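Side-chain contact in neural cell adhesion molecule 1 (Homo sapiens, PDB 2HAZ), which probably mediates adhesion between neural cells and carries in its first fibronectin type III repeat an α-helix critical for polysialylation of its N-glycans: residues G72-E76 / T77-V81. Sequence-based numbering, arbitrary orientation.
Sequences GLKPE and TTYAV
The backbone N of K74 donates an almost straight hydrogen bond to OH of Y79, with N to OH 2.9 Å and an N-H...O angle of 173°. A tyrosine on strand 78-87 reaching back five residues to the main chain of the preceding loop defines the tyrosine corner, a hallmark of fibronectin type III and other Greek-key β-sandwiches. Besides this bond, L73 restrains the ring: its CD2 lies 3.8 Å from the Y79 ring centroid, over one face, in a CH-pi contact. At the ring edge, in plane, K74 O approaches Y79 CE2 at 3.9 Å; K74 O is also hydrogen-bonded to OG1 of T102. The aliphatic base of K74 crosses the phenol end at about a right angle, K74 CB being 3.6 Å from Y79 OH. A phenylalanine in place of Y79 would probably leave K74 N without its acceptor and the ring without its polar tie to the loop. A second bond lies within the loop, between residues two apart. With OG1 anti to its own carbonyl carbon (chi1 -62°), T77 points the hydroxyl back along the chain, where OG1 donates to P75 O at 2.9 Å, 42° out of the carbonyl plane.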
loop_
_atom_site.group_PDB
_atom_site.type_symbol
_atom_site.label_atom_id
_atom_site.label_comp_id
_atom_site.label_asym_id
_atom_site.label_seq_id
_atom_site.Cartn_x
_atom_site.Cartn_y
_atom_site.Cartn_z
ATOM N N GLY A 72 13.284 1.849 4.120
ATOM C CA GLY A 72 14.358 0.914 3.808
ATOM C C GLY A 72 14.621 0.714 2.330
ATOM O O GLY A 72 15.095 -0.359 1.917
ATOM N N LEU A 73 14.335 1.749 1.544
ATOM C CA LEU A 73 14.541 1.721 0.110
ATOM C C LEU A 73 15.973 2.137 -0.211
ATOM O O LEU A 73 16.655 2.778 0.603
ATOM C CB LEU A 73 13.557 2.645 -0.611
ATOM C CG LEU A 73 12.058 2.487 -0.298
ATOM C CD1 LEU A 73 11.285 3.630 -0.922
ATOM C CD2 LEU A 73 11.553 1.128 -0.800
ATOM N N LYS A 74 16.413 1.749 -1.393
ATOM C CA LYS A 74 17.722 2.128 -1.910
ATOM C C LYS A 74 17.559 3.328 -2.821
ATOM O O LYS A 74 16.583 3.396 -3.571
ATOM C CB LYS A 74 18.326 0.966 -2.698
ATOM C CG LYS A 74 18.325 -0.338 -1.936
ATOM C CD LYS A 74 19.432 -1.284 -2.387
ATOM C CE LYS A 74 19.212 -1.769 -3.803
ATOM N NZ LYS A 74 17.859 -2.366 -4.002
ATOM N N PRO A 75 18.503 4.285 -2.759
ATOM C CA PRO A 75 18.439 5.459 -3.622
ATOM C C PRO A 75 18.513 5.088 -5.101
ATOM O O PRO A 75 18.958 3.992 -5.448
ATOM C CB PRO A 75 19.660 6.283 -3.196
ATOM C CG PRO A 75 19.993 5.792 -1.848
ATOM C CD PRO A 75 19.655 4.343 -1.843
ATOM N N GLU A 76 18.011 5.987 -5.946
ATOM C CA GLU A 76 18.083 5.870 -7.407
ATOM C C GLU A 76 17.569 4.545 -7.973
ATOM O O GLU A 76 18.102 4.052 -8.961
ATOM C CB GLU A 76 19.527 6.087 -7.893
ATOM C CG GLU A 76 19.946 7.516 -7.968
ATOM C CD GLU A 76 21.401 7.672 -8.364
ATOM O OE1 GLU A 76 21.656 8.059 -9.517
ATOM O OE2 GLU A 76 22.291 7.399 -7.531
ATOM N N THR A 77 16.534 3.980 -7.360
ATOM C CA THR A 77 16.043 2.666 -7.753
ATOM C C THR A 77 14.537 2.707 -8.042
ATOM O O THR A 77 13.783 3.302 -7.278
ATOM C CB THR A 77 16.377 1.609 -6.652
ATOM O OG1 THR A 77 17.803 1.510 -6.489
ATOM C CG2 THR A 77 15.863 0.236 -7.030
ATOM N N THR A 78 14.107 2.067 -9.135
ATOM C CA THR A 78 12.681 2.004 -9.491
ATOM C C THR A 78 11.991 0.845 -8.764
ATOM O O THR A 78 12.471 -0.300 -8.822
ATOM C CB THR A 78 12.496 1.854 -11.010
ATOM O OG1 THR A 78 13.331 2.816 -11.679
ATOM C CG2 THR A 78 11.017 2.051 -11.423
ATOM N N TYR A 79 10.866 1.151 -8.105
ATOM C CA TYR A 79 10.076 0.157 -7.348
ATOM C C TYR A 79 8.636 0.062 -7.874
ATOM O O TYR A 79 8.104 1.030 -8.421
ATOM C CB TYR A 79 10.000 0.499 -5.841
ATOM C CG TYR A 79 11.295 0.356 -5.085
ATOM C CD1 TYR A 79 11.568 -0.797 -4.350
ATOM C CD2 TYR A 79 12.259 1.373 -5.118
ATOM C CE1 TYR A 79 12.767 -0.946 -3.679
ATOM C CE2 TYR A 79 13.451 1.238 -4.443
ATOM C CZ TYR A 79 13.700 0.076 -3.726
ATOM O OH TYR A 79 14.875 -0.059 -3.043
ATOM N N ALA A 80 8.013 -1.096 -7.668
ATOM C CA ALA A 80 6.546 -1.267 -7.752
ATOM C C ALA A 80 6.013 -1.373 -6.341
ATOM O O ALA A 80 6.623 -2.061 -5.514
ATOM C CB ALA A 80 6.186 -2.549 -8.543
ATOM N N VAL A 81 4.888 -0.692 -6.082
ATOM C CA VAL A 81 4.163 -0.798 -4.808
ATOM C C VAL A 81 2.672 -1.067 -5.060
ATOM O O VAL A 81 2.099 -0.630 -6.059
ATOM C CB VAL A 81 4.385 0.447 -3.908
ATOM C CG1 VAL A 81 3.826 1.715 -4.518
ATOM C CG2 VAL A 81 3.832 0.234 -2.495
#